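Local coordinates for DUF3863 domain-containing protein (PDB 3LM3) that is of unknown function but is probably a carbohydrate-active hydrolase, either a glycoside hydrolase or a polysaccharide deacetylase, at residues N79-G84 against I131-K136; D104-F109 against S135-N140; R38-H43 against R120-R125. One frame throughout, in Å; residues are numbered along the deposited sequence. Where two conformers were deposited one is given.

Contact 1 of 3, residues N79-G84 against I131-K136; sequences NALEDG and IEIISK
Leu81 and Ile133 mark the closest backbone approach between the final turn of the short helix 78-82 and the long helix 120-138, with CA of Leu81 7.4 Å from CA of Ile133. Just beyond this turn, Asp83 leaves helical geometry, and the chain moves off without touching 131-136. About 200 Å² of surface is buried, and no hydrogen bond spans the interface, which rests on side-chain packing. The buried Leu81 has the largest share, closely followed by Ile133. With CG anti to its own carbonyl carbon (chi1 -75°), the isobutyl group of Leu81 is sent toward the long helix, where its fork reaches the ethyl branch of Ile134. CD2 of Leu81 lies 3.8 Å from CG1 of Ile134, and CD1 of Leu81 sits 4.1 Å from CD1 of Ile134. The two side chains cross at about a right angle, and both methyls of the fork touch that branch. Nearer the backbone, CB of Leu81 rests 4.1 Å from CG2 of Ile133, the methyl branch. The other arm of Ile133 turns to Glu82, which lies over its outer end: CD1 of Ile133 is 4.0 Å from CG of Glu82. This pair, too, crosses nearly square, and Glu82 OE2 comes within 3.8 Å of the same methyl. Glu82 thus lends its CG methylene to the packing while its carboxylate finds polar partners elsewhere, among them Arg38, which makes a salt bridge with OE1. What results is a graded interface, buried at Leu81 and Ile134 and progressively open toward Ile133 and Glu82. Such helix-to-helix packing is what successive beta-alpha units produce: helix 78-82 lies in the crossover joining parallel strands 73-76 and 105-108, and helix 120-138 follows the second of these.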
# COMPACT_ATOMS: atom_id res chain seq x y z
N ASN A 79 -18.06 3.65 -11.13
CA ASN A 79 -19.33 2.96 -11.41
C ASN A 79 -20.08 2.61 -10.13
O ASN A 79 -21.31 2.69 -10.10
CB ASN A 79 -19.07 1.73 -12.29
CG ASN A 79 -18.67 2.10 -13.71
OD1 ASN A 79 -18.99 3.20 -14.18
ND2 ASN A 79 -17.91 1.23 -14.37
N ALA A 80 -19.37 2.29 -9.03
CA ALA A 80 -20.05 2.03 -7.76
C ALA A 80 -20.63 3.31 -7.17
O ALA A 80 -21.68 3.29 -6.50
CB ALA A 80 -19.13 1.37 -6.78
N LEU A 81 -19.96 4.46 -7.38
CA LEU A 81 -20.51 5.74 -6.92
C LEU A 81 -21.78 6.12 -7.64
O LEU A 81 -22.68 6.72 -7.05
CB LEU A 81 -19.53 6.90 -7.13
CG LEU A 81 -18.36 6.94 -6.17
CD1 LEU A 81 -17.42 8.07 -6.63
CD2 LEU A 81 -18.85 7.07 -4.72
N GLU A 82 -21.85 5.79 -8.93
CA GLU A 82 -22.94 6.28 -9.79
C GLU A 82 -24.09 5.31 -10.00
O GLU A 82 -25.16 5.75 -10.45
CB GLU A 82 -22.36 6.70 -11.13
CG GLU A 82 -21.53 7.95 -11.07
CD GLU A 82 -21.01 8.40 -12.43
OE1 GLU A 82 -20.71 7.55 -13.29
OE2 GLU A 82 -20.88 9.64 -12.62
N ASP A 83 -23.91 4.04 -9.66
CA ASP A 83 -24.90 3.04 -10.00
C ASP A 83 -26.21 3.28 -9.26
O ASP A 83 -26.23 3.42 -8.05
CB ASP A 83 -24.38 1.65 -9.67
CG ASP A 83 -25.11 0.58 -10.44
OD1 ASP A 83 -26.24 0.22 -10.06
OD2 ASP A 83 -24.57 0.15 -11.49
N GLY A 84 -27.31 3.30 -10.01
CA GLY A 84 -28.62 3.62 -9.46
C GLY A 84 -29.38 2.43 -8.92
O GLY A 84 -30.50 2.60 -8.42
N ILE A 131 -14.76 13.16 -6.34
CA ILE A 131 -14.72 13.95 -5.10
C ILE A 131 -16.02 14.74 -4.95
O ILE A 131 -16.60 14.79 -3.87
CB ILE A 131 -13.51 14.88 -5.05
CG1 ILE A 131 -12.21 14.08 -4.89
CG2 ILE A 131 -13.63 15.89 -3.89
CD1 ILE A 131 -10.99 14.84 -5.33
N GLU A 132 -16.53 15.32 -6.04
CA GLU A 132 -17.77 16.10 -6.00
C GLU A 132 -18.96 15.21 -5.64
O GLU A 132 -19.78 15.56 -4.80
CB GLU A 132 -18.01 16.77 -7.34
CG GLU A 132 -19.22 17.69 -7.36
CD GLU A 132 -19.09 18.87 -6.42
OE1 GLU A 132 -17.96 19.26 -6.07
OE2 GLU A 132 -20.14 19.42 -6.04
N ILE A 133 -19.04 14.03 -6.27
CA ILE A 133 -20.10 13.07 -5.97
C ILE A 133 -20.09 12.68 -4.50
O ILE A 133 -21.11 12.64 -3.82
CB ILE A 133 -20.02 11.81 -6.87
CG1 ILE A 133 -20.36 12.15 -8.33
CG2 ILE A 133 -20.94 10.71 -6.31
CD1 ILE A 133 -19.83 11.12 -9.30
N ILE A 134 -18.90 12.41 -3.99
CA ILE A 134 -18.74 11.98 -2.60
C ILE A 134 -19.09 13.11 -1.62
O ILE A 134 -19.76 12.87 -0.60
CB ILE A 134 -17.30 11.44 -2.37
CG1 ILE A 134 -17.20 10.08 -3.05
CG2 ILE A 134 -16.98 11.28 -0.87
CD1 ILE A 134 -15.79 9.59 -3.20
N SER A 135 -18.64 14.33 -1.91
CA SER A 135 -18.96 15.47 -1.07
C SER A 135 -20.46 15.64 -0.95
O SER A 135 -20.98 15.87 0.15
CB SER A 135 -18.31 16.74 -1.64
OG SER A 135 -18.35 17.76 -0.68
N LYS A 136 -21.16 15.50 -2.07
CA LYS A 136 -22.61 15.67 -2.07
C LYS A 136 -23.31 14.51 -1.40
O LYS A 136 -24.31 14.70 -0.71
CB LYS A 136 -23.14 15.88 -3.48
CG LYS A 136 -22.85 17.29 -4.04

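Contact 2 of 3, residues D104-F109 against S135-N140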
# COMPACT_ATOMS: atom_id res chain seq x y z
N ASP A 104 -15.52 7.07 9.67
CA ASP A 104 -14.90 6.42 8.51
C ASP A 104 -14.72 7.49 7.42
O ASP A 104 -15.48 8.44 7.35
CB ASP A 104 -15.75 5.28 7.95
CG ASP A 104 -15.80 4.05 8.85
OD1 ASP A 104 -14.91 3.91 9.73
OD2 ASP A 104 -16.73 3.24 8.61
N GLU A 105 -13.73 7.27 6.57
CA GLU A 105 -13.47 8.09 5.39
C GLU A 105 -14.24 7.49 4.21
O GLU A 105 -14.42 6.27 4.12
CB GLU A 105 -11.96 8.11 5.12
CG GLU A 105 -11.48 8.83 3.90
CD GLU A 105 -9.99 8.99 3.87
OE1 GLU A 105 -9.26 8.01 4.12
OE2 GLU A 105 -9.50 10.12 3.59
N VAL A 106 -14.64 8.34 3.26
CA VAL A 106 -15.30 7.92 2.04
C VAL A 106 -14.57 8.55 0.88
O VAL A 106 -14.45 9.79 0.80
CB VAL A 106 -16.76 8.39 2.03
CG1 VAL A 106 -17.50 7.84 0.74
CG2 VAL A 106 -17.50 7.94 3.32
N THR A 107 -14.02 7.72 0.01
CA THR A 107 -13.25 8.27 -1.09
C THR A 107 -13.28 7.41 -2.33
O THR A 107 -14.01 6.43 -2.43
CB THR A 107 -11.77 8.56 -0.64
OG1 THR A 107 -11.19 9.48 -1.59
CG2 THR A 107 -10.93 7.26 -0.52
N TYR A 108 -12.58 7.90 -3.35
CA TYR A 108 -12.50 7.32 -4.69
C TYR A 108 -11.41 6.27 -4.76
O TYR A 108 -10.28 6.48 -4.28
CB TYR A 108 -12.23 8.45 -5.70
CG TYR A 108 -12.32 8.09 -7.16
CD1 TYR A 108 -13.32 7.28 -7.63
CD2 TYR A 108 -11.41 8.60 -8.09
CE1 TYR A 108 -13.41 6.94 -9.00
CE2 TYR A 108 -11.52 8.29 -9.45
CZ TYR A 108 -12.52 7.43 -9.88
OH TYR A 108 -12.71 7.01 -11.20
N PHE A 109 -11.73 5.14 -5.40
CA PHE A 109 -10.82 3.99 -5.60
C PHE A 109 -10.95 3.57 -7.06
O PHE A 109 -11.73 2.67 -7.38
CB PHE A 109 -11.20 2.84 -4.66
CG PHE A 109 -10.12 1.82 -4.44
CD1 PHE A 109 -9.34 1.35 -5.47
CD2 PHE A 109 -9.88 1.32 -3.18
CE1 PHE A 109 -8.33 0.40 -5.24
CE2 PHE A 109 -8.90 0.39 -2.94
CZ PHE A 109 -8.10 -0.06 -3.98
N SER A 135 -18.64 14.33 -1.91
CA SER A 135 -18.96 15.47 -1.07
C SER A 135 -20.46 15.64 -0.95
O SER A 135 -20.98 15.87 0.15
CB SER A 135 -18.31 16.74 -1.64
OG SER A 135 -18.35 17.76 -0.68
N LYS A 136 -21.16 15.50 -2.07
CA LYS A 136 -22.61 15.67 -2.07
C LYS A 136 -23.31 14.51 -1.40
O LYS A 136 -24.31 14.70 -0.71
CB LYS A 136 -23.14 15.88 -3.48
CG LYS A 136 -22.85 17.29 -4.04
N MSE A 137 -22.77 13.30 -1.55
CA MSE A 137 -23.27 12.05 -0.95
C MSE A 137 -23.26 12.15 0.57
O MSE A 137 -24.22 11.84 1.26
CB MSE A 137 -22.37 10.88 -1.43
CG MSE A 137 -22.62 9.48 -0.87
SE MSE A 137 -21.29 8.20 -1.55
CE MSE A 137 -21.21 7.03 0.01
N VAL A 138 -22.09 12.52 1.09
CA VAL A 138 -21.89 12.57 2.54
C VAL A 138 -22.57 13.81 3.10
O VAL A 138 -23.13 13.78 4.20
CB VAL A 138 -20.41 12.51 2.93
CG1 VAL A 138 -20.21 12.77 4.47
CG2 VAL A 138 -19.83 11.18 2.51
N GLY A 139 -22.49 14.90 2.34
CA GLY A 139 -23.14 16.13 2.66
C GLY A 139 -22.29 16.96 3.60
O GLY A 139 -21.20 16.57 4.05
N ASN A 140 -22.78 18.16 3.81
CA ASN A 140 -22.25 19.13 4.74
C ASN A 140 -20.76 19.43 4.58
O ASN A 140 -20.01 19.67 5.51
CB ASN A 140 -22.75 18.75 6.13
CG ASN A 140 -24.28 18.77 6.18
OD1 ASN A 140 -24.88 19.83 6.00
ND2 ASN A 140 -24.92 17.60 6.31
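Val106 meets Met137 and Val138 with no flat group between them: neither ring, amide nor carboxylate offers a face or an edge across this contact, and the rings of Tyr108 and Phe109 are engaged elsewhere, Phe109 edge-to-face with Tyr112. The interface is instead a small buried patch of methyl groups, about 105 Å² in all, in which one valine of a strand serves two consecutive residues of a helix. The nearest backbone pair is Val106 and Val138, whose CA atoms are 8.1 Å apart, a spacing filled by two short branched side chains. Val106 divides its branches between its partners. CG1, set anti to the backbone N (chi1 -176°), comes 3.9 Å from CE of Met137, a selenomethionine in this crystal. CG2 of Val106 turns to Val138, whose CG2 lies 4.1 Å away. The two valines lie alongside each other, pointing opposite ways, and CG2 of Val138 also comes 4.2 Å from CB of Val106. Met137 reaches in differently: its chain is straight as far as SE and then bends, at a chi3 of 148°, to deliver the terminal methyl alone. Because this residue was modelled in two conformers, the CE contact describes one of them, whereas the valine pair does not depend on that choice. The helix finishes at Val138; Gly139, the next residue, takes a positive phi while its N still bonds to Ser135 O at 2.8 Å. Around the patch, Val106 also touches Val95 of helix 86-102 and Ile134 one turn earlier in helix 120-138, and Met137 and Val138 touch Val96 and Gln99. Strand 105-108 is therefore covered by both helices, while its backbone is bonded to strand 73-76 and, through Tyr108, to strand 146-148.

Contact 3 of 3, residues R38-H43 against R120-R125; sequences RDVKLH and RERVNR
Asp39 and Arg122 form the one salt bridge of this contact, NH2 of Arg122 donating to OD1 of Asp39 at 2.8 Å. The approach is in the guanidinium plane and uses the syn lone pair of OD1, and carboxylate and guanidinium are only 16° from coplanar. Even so the bond is bent, with an N-H...O angle of 135°. A chi1 of 63°, which places CG of Asp39 between backbone N and carbonyl carbon, turns the carboxylate to meet the extended arginine.

A water mediates the second link. It donates to OD2 of Asp39 at 2.6 Å and accepts from NH1 of Arg122 at 2.9 Å, closing a ring that a two-pronged pairing would close directly.

Van der Waals contact is slight: CG2 of the buried Val40 lies 4.0 Å from NH2 of Arg122, approaching obliquely.

Further bonds settle the guanidinium, from NE to Glu126 and from NH2 to Ser37. With partners on all three nitrogens, the group has little freedom to rotate; its positive charge is probably balanced by two carboxylates, Asp39 on the loop and Glu126 on the helix, so the tie is likely to be largely electrostatic and is partly hydrated.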
# COMPACT_ATOMS: atom_id res chain seq x y z
N ARG A 38 -15.33 4.75 -16.19
CA ARG A 38 -16.69 4.27 -16.41
C ARG A 38 -16.76 3.16 -17.46
O ARG A 38 -17.42 2.14 -17.28
CB ARG A 38 -17.60 5.42 -16.84
CG ARG A 38 -17.80 6.45 -15.78
CD ARG A 38 -18.66 7.61 -16.26
NE ARG A 38 -18.92 8.61 -15.20
CZ ARG A 38 -18.20 9.72 -14.99
NH1 ARG A 38 -17.15 10.02 -15.76
NH2 ARG A 38 -18.53 10.56 -14.01
N ASP A 39 -16.07 3.39 -18.58
CA ASP A 39 -16.11 2.48 -19.74
C ASP A 39 -14.85 1.63 -19.87
O ASP A 39 -14.73 0.84 -20.81
CB ASP A 39 -16.35 3.30 -21.02
CG ASP A 39 -15.20 4.29 -21.32
OD1 ASP A 39 -14.67 4.93 -20.40
OD2 ASP A 39 -14.79 4.41 -22.50
N VAL A 40 -13.88 1.77 -18.98
CA VAL A 40 -12.63 1.04 -19.07
C VAL A 40 -12.63 0.02 -17.96
O VAL A 40 -12.21 0.31 -16.83
CB VAL A 40 -11.39 1.97 -19.01
CG1 VAL A 40 -10.10 1.16 -19.18
CG2 VAL A 40 -11.51 3.07 -20.08
N LYS A 41 -13.14 -1.16 -18.29
CA LYS A 41 -13.32 -2.26 -17.36
C LYS A 41 -12.33 -3.32 -17.76
O LYS A 41 -12.55 -4.04 -18.73
CB LYS A 41 -14.75 -2.77 -17.42
CG LYS A 41 -15.78 -1.79 -16.98
CD LYS A 41 -17.18 -2.36 -17.24
CE LYS A 41 -18.23 -1.60 -16.54
NZ LYS A 41 -19.58 -2.12 -16.90
N LEU A 42 -11.20 -3.38 -17.09
CA LEU A 42 -10.10 -4.21 -17.56
C LEU A 42 -10.30 -5.71 -17.25
O LEU A 42 -9.61 -6.56 -17.79
CB LEU A 42 -8.76 -3.69 -17.02
CG LEU A 42 -8.46 -2.20 -17.26
CD1 LEU A 42 -7.30 -1.75 -16.35
CD2 LEU A 42 -8.17 -1.97 -18.73
N HIS A 43 -11.26 -6.00 -16.38
CA HIS A 43 -11.63 -7.37 -16.00
C HIS A 43 -13.10 -7.54 -16.30
O HIS A 43 -13.91 -6.67 -15.97
CB HIS A 43 -11.38 -7.55 -14.52
CG HIS A 43 -11.40 -8.98 -14.08
ND1 HIS A 43 -12.53 -9.76 -14.14
CD2 HIS A 43 -10.42 -9.77 -13.59
CE1 HIS A 43 -12.24 -10.98 -13.71
NE2 HIS A 43 -10.97 -11.00 -13.36
N ARG A 120 -3.08 11.42 -18.04
CA ARG A 120 -3.01 12.16 -16.77
C ARG A 120 -4.19 13.11 -16.59
O ARG A 120 -4.79 13.13 -15.52
CB ARG A 120 -1.66 12.91 -16.70
CG ARG A 120 -0.46 12.02 -16.53
CD ARG A 120 0.82 12.72 -16.85
NE ARG A 120 1.97 11.90 -16.47
CZ ARG A 120 2.52 10.93 -17.19
NH1 ARG A 120 2.04 10.60 -18.40
NH2 ARG A 120 3.52 10.24 -16.69
N GLU A 121 -4.52 13.87 -17.63
CA GLU A 121 -5.60 14.86 -17.53
C GLU A 121 -6.94 14.19 -17.27
O GLU A 121 -7.78 14.76 -16.58
CB GLU A 121 -5.69 15.72 -18.79
CG GLU A 121 -4.54 16.70 -18.98
N ARG A 122 -7.16 13.00 -17.83
CA ARG A 122 -8.39 12.26 -17.59
C ARG A 122 -8.48 11.75 -16.15
O ARG A 122 -9.54 11.83 -15.53
CB ARG A 122 -8.52 11.11 -18.59
CG ARG A 122 -9.76 10.25 -18.33
CD ARG A 122 -10.04 9.35 -19.49
NE ARG A 122 -11.18 8.50 -19.21
CZ ARG A 122 -11.66 7.59 -20.06
NH1 ARG A 122 -11.07 7.41 -21.24
NH2 ARG A 122 -12.73 6.88 -19.74
N VAL A 123 -7.39 11.18 -15.63
CA VAL A 123 -7.37 10.78 -14.24
C VAL A 123 -7.70 11.98 -13.37
O VAL A 123 -8.53 11.86 -12.46
CB VAL A 123 -6.04 10.14 -13.83
CG1 VAL A 123 -6.02 9.78 -12.34
CG2 VAL A 123 -5.72 8.88 -14.70
N ASN A 124 -7.07 13.12 -13.62
CA ASN A 124 -7.32 14.29 -12.78
C ASN A 124 -8.80 14.71 -12.83
O ASN A 124 -9.43 14.96 -11.79
CB ASN A 124 -6.43 15.48 -13.19
CG ASN A 124 -4.96 15.21 -12.95
OD1 ASN A 124 -4.61 14.27 -12.23
ND2 ASN A 124 -4.10 16.00 -13.59
N ARG A 125 -9.34 14.77 -14.03
CA ARG A 125 -10.72 15.19 -14.23
C ARG A 125 -11.67 14.25 -13.50
O ARG A 125 -12.62 14.70 -12.86
CB ARG A 125 -11.05 15.25 -15.72
CG ARG A 125 -12.49 15.55 -16.01
CD ARG A 125 -12.73 15.75 -17.51
NE ARG A 125 -12.43 14.53 -18.28
CZ ARG A 125 -11.40 14.34 -19.11
NH1 ARG A 125 -10.50 15.28 -19.33
NH2 ARG A 125 -11.27 13.18 -19.72
O HOH W 1 -12.57 5.73 -23.02

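How the contacts relate
From the N terminus, the loop after strand 21-29 supplies the first half of contact 3, and the chain runs 76 residues before helix 120-138 closes it. Within that span begin contact 1, on helix 78-82, and contact 2, on strand 105-108. Both close only farther along the same helix, so contact 3 crosses each of them. Contacts 1 and 2 end on overlapping segments that share Ser135 and Lys136. Their centres are 8 Å apart, and Ile134 packs against the backbone of strand 105-108. Contact 3 meets contact 1 through the loop, where Asn79 ND2 probably bonds to Arg38 O, but does not touch contact 2. One helix thus joins loop, helix and strand.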